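Local coordinates for Fe-regulated protein B (Neisseria meningitidis, PDB 4AIP), which probably takes up iron across the outer membrane as a TonB-dependent transporter of the meningococcus, at residues E324-N329 with A364-D369. Residues are numbered along the deposited sequence; the frame is centred on the assembly and turned at random.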
ATOM      1  N   GLU B 324     -45.811  11.644   4.877  1.00 37.52           N
ATOM      2  CA  GLU B 324     -45.333  11.558   6.262  1.00 39.95           C
ATOM      3  C   GLU B 324     -43.895  11.003   6.420  1.00 40.79           C
ATOM      4  O   GLU B 324     -43.265  11.217   7.455  1.00 41.92           O
ATOM      5  CB  GLU B 324     -46.364  10.901   7.215  1.00 39.44           C
ATOM      6  CG  GLU B 324     -46.487   9.409   7.106  1.00 39.73           C
ATOM      7  CD  GLU B 324     -46.794   8.765   8.442  1.00 40.32           C
ATOM      8  OE1 GLU B 324     -47.619   9.321   9.202  1.00 41.78           O
ATOM      9  OE2 GLU B 324     -46.207   7.701   8.723  1.00 37.06           O
ATOM     10  N   LYS B 325     -43.413  10.285   5.405  1.00 42.06           N
ATOM     11  CA  LYS B 325     -42.023   9.901   5.307  1.00 43.00           C
ATOM     12  C   LYS B 325     -41.653   9.590   3.873  1.00 42.16           C
ATOM     13  O   LYS B 325     -42.409   9.004   3.130  1.00 43.12           O
ATOM     14  CB  LYS B 325     -41.694   8.711   6.203  1.00 43.81           C
ATOM     15  CG  LYS B 325     -40.528   7.911   5.700  1.00 47.19           C
ATOM     16  CD  LYS B 325     -40.392   6.613   6.403  1.00 52.56           C
ATOM     17  CE  LYS B 325     -39.631   6.833   7.668  1.00 56.52           C
ATOM     18  NZ  LYS B 325     -38.831   5.626   7.908  1.00 57.52           N
ATOM     19  N   LEU B 326     -40.450   9.981   3.520  1.00 40.47           N
ATOM     20  CA  LEU B 326     -39.874   9.721   2.240  1.00 37.38           C
ATOM     21  C   LEU B 326     -38.463   9.189   2.453  1.00 33.61           C
ATOM     22  O   LEU B 326     -37.723   9.709   3.278  1.00 35.00           O
ATOM     23  CB  LEU B 326     -39.853  11.018   1.450  1.00 38.58           C
ATOM     24  CG  LEU B 326     -38.967  11.150   0.226  1.00 39.48           C
ATOM     25  CD1 LEU B 326     -39.311  10.120  -0.738  1.00 41.00           C
ATOM     26  CD2 LEU B 326     -39.183  12.480  -0.424  1.00 42.34           C
ATOM     27  N   ASP B 327     -38.116   8.148   1.705  1.00 24.96           N
ATOM     28  CA  ASP B 327     -36.761   7.614   1.662  1.00 20.18           C
ATOM     29  C   ASP B 327     -36.329   7.520   0.261  1.00 17.94           C
ATOM     30  O   ASP B 327     -37.078   6.971  -0.590  1.00 18.16           O
ATOM     31  CB  ASP B 327     -36.746   6.202   2.181  1.00 20.21           C
ATOM     32  CG  ASP B 327     -36.648   6.187   3.624  1.00 23.05           C
ATOM     33  OD1 ASP B 327     -37.409   6.944   4.281  1.00 25.07           O
ATOM     34  OD2 ASP B 327     -35.790   5.434   4.135  1.00 25.47           O
ATOM     35  N   ALA B 328     -35.105   7.971   0.027  1.00 13.82           N
ATOM     36  CA  ALA B 328     -34.582   7.855  -1.293  1.00 12.49           C
ATOM     37  C   ALA B 328     -33.096   7.580  -1.169  1.00 10.72           C
ATOM     38  O   ALA B 328     -32.509   7.816  -0.105  1.00  9.95           O
ATOM     39  CB  ALA B 328     -34.882   9.115  -2.092  1.00 13.76           C
ATOM     40  N   ASN B 329     -32.507   7.143  -2.272  1.00  9.18           N
ATOM     41  CA  ASN B 329     -31.228   6.452  -2.311  1.00 11.62           C
ATOM     42  C   ASN B 329     -30.900   6.630  -3.828  1.00 10.68           C
ATOM     43  O   ASN B 329     -31.781   6.465  -4.673  1.00  7.20           O
ATOM     44  CB  ASN B 329     -31.534   4.960  -1.972  1.00 14.50           C
ATOM     45  CG  ASN B 329     -30.392   4.059  -2.155  1.00 18.10           C
ATOM     46  OD1 ASN B 329     -29.287   4.430  -1.918  1.00 25.22           O
ATOM     47  ND2 ASN B 329     -30.639   2.844  -2.485  1.00 21.53           N
ATOM     48  N   ALA B 364     -31.432   3.827  -8.292  1.00  7.32           N
ATOM     49  CA  ALA B 364     -32.081   4.768  -7.389  1.00  9.74           C
ATOM     50  C   ALA B 364     -33.380   4.188  -6.910  1.00 10.31           C
ATOM     51  O   ALA B 364     -34.075   3.463  -7.654  1.00 12.00           O
ATOM     52  CB  ALA B 364     -32.387   6.097  -8.145  1.00 12.59           C
ATOM     53  N   ASN B 365     -33.760   4.555  -5.709  1.00 10.01           N
ATOM     54  CA  ASN B 365     -35.041   4.116  -5.183  1.00 11.78           C
ATOM     55  C   ASN B 365     -35.759   5.256  -4.535  1.00 11.75           C
ATOM     56  O   ASN B 365     -35.148   6.030  -3.838  1.00 10.74           O
ATOM     57  CB  ASN B 365     -34.798   3.075  -4.115  1.00 14.54           C
ATOM     58  CG  ASN B 365     -34.097   1.886  -4.659  1.00 17.09           C
ATOM     59  OD1 ASN B 365     -34.679   1.127  -5.431  1.00 19.56           O
ATOM     60  ND2 ASN B 365     -32.833   1.721  -4.298  1.00 19.18           N
ATOM     61  N   PHE B 366     -37.060   5.376  -4.752  1.00 11.56           N
ATOM     62  CA  PHE B 366     -37.820   6.335  -3.995  1.00 11.76           C
ATOM     63  C   PHE B 366     -38.984   5.692  -3.310  1.00 11.38           C
ATOM     64  O   PHE B 366     -39.729   4.926  -3.904  1.00 10.33           O
ATOM     65  CB  PHE B 366     -38.415   7.351  -4.964  1.00 15.13           C
ATOM     66  CG  PHE B 366     -37.449   8.372  -5.397  1.00 18.44           C
ATOM     67  CD1 PHE B 366     -36.513   8.110  -6.400  1.00 20.88           C
ATOM     68  CD2 PHE B 366     -37.476   9.619  -4.792  1.00 20.73           C
ATOM     69  CE1 PHE B 366     -35.594   9.131  -6.807  1.00 22.18           C
ATOM     70  CE2 PHE B 366     -36.569  10.628  -5.154  1.00 21.71           C
ATOM     71  CZ  PHE B 366     -35.625  10.393  -6.171  1.00 21.41           C
ATOM     72  N   ASN B 367     -39.255   6.136  -2.110  1.00 12.51           N
ATOM     73  CA  ASN B 367     -40.212   5.444  -1.314  1.00 14.13           C
ATOM     74  C   ASN B 367     -40.946   6.426  -0.462  1.00 14.20           C
ATOM     75  O   ASN B 367     -40.297   7.161   0.268  1.00 13.49           O
ATOM     76  CB  ASN B 367     -39.401   4.584  -0.382  1.00 16.60           C
ATOM     77  CG  ASN B 367     -40.147   3.467   0.058  1.00 22.49           C
ATOM     78  OD1 ASN B 367     -40.252   2.510  -0.699  1.00 25.30           O
ATOM     79  ND2 ASN B 367     -40.782   3.559   1.243  1.00 25.11           N
ATOM     80  N   PHE B 368     -42.277   6.420  -0.523  1.00 14.73           N
ATOM     81  CA  PHE B 368     -43.089   7.392   0.167  1.00 15.51           C
ATOM     82  C   PHE B 368     -44.059   6.662   0.990  1.00 15.61           C
ATOM     83  O   PHE B 368     -44.649   5.703   0.548  1.00 16.23           O
ATOM     84  CB  PHE B 368     -43.924   8.267  -0.822  1.00 17.25           C
ATOM     85  CG  PHE B 368     -43.123   8.911  -1.959  1.00 19.77           C
ATOM     86  CD1 PHE B 368     -42.677   8.141  -3.035  1.00 20.43           C
ATOM     87  CD2 PHE B 368     -42.839  10.285  -1.958  1.00 21.00           C
ATOM     88  CE1 PHE B 368     -41.980   8.703  -4.077  1.00 20.30           C
ATOM     89  CE2 PHE B 368     -42.095  10.852  -3.012  1.00 20.34           C
ATOM     90  CZ  PHE B 368     -41.691  10.061  -4.076  1.00 20.34           C
ATOM     91  N   ASP B 369     -44.290   7.170   2.176  1.00 16.85           N
ATOM     92  CA  ASP B 369     -45.338   6.667   3.041  1.00 18.40           C
ATOM     93  C   ASP B 369     -46.365   7.795   3.251  1.00 19.42           C
ATOM     94  O   ASP B 369     -46.046   8.871   3.703  1.00 18.04           O
ATOM     95  CB  ASP B 369     -44.768   6.228   4.418  1.00 19.16           C
ATOM     96  CG  ASP B 369     -43.829   4.985   4.340  1.00 20.73           C
ATOM     97  OD1 ASP B 369     -43.679   4.366   3.257  1.00 21.15           O
ATOM     98  OD2 ASP B 369     -43.217   4.632   5.380  1.00 20.05           O
TER
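L326 lies alongside F368 and sends one methyl over its ring, an apolar contact between two antiparallel strands. From CB, which lies 4.1 Å from N367 O, CG stands anti to the backbone N (chi1 163°), and chi2 of 58° swings the CD1 branch toward the other strand. CD1 sits 3.9 Å from the centroid of the F368 ring, a CH-pi contact over the face but offset toward the CD2-CE2 side; the same methyl also reaches N367 O. Two residues further along, at the next non-hydrogen-bonded pair, A328 CB lies over a face of F366, 4.1 Å from that ring's centroid. The F368 ring also meets Y380 of the next strand with nearly parallel planes.

The opposite side of the sheet is polar. K325 and D369 run side by side, and the lysine's CD passes D369 OD2 at 3.6 Å, yet its chain bends away beyond this point and NZ makes no salt bridge here. The carboxylate instead pairs through OD1 with K379, while N365 OD1 is held by N383.

Between these faces the backbones bond at alternate residues; D327 N gives a nearly straight bond to N367 O (2.8 Å, 169°), but the return bond from N367 N to D327 O is weak and strongly bent. The pattern ends where D369 O accepts E324 N at 3.0 Å and, weakly, K325 N, so that two residues face one: a classic beta bulge. Strands 325-339 and 355-371 are neighbouring staves of the transmembrane barrel, with apolar and aromatic side chains on one face and polar ones on the other, as in TonB-dependent transporters.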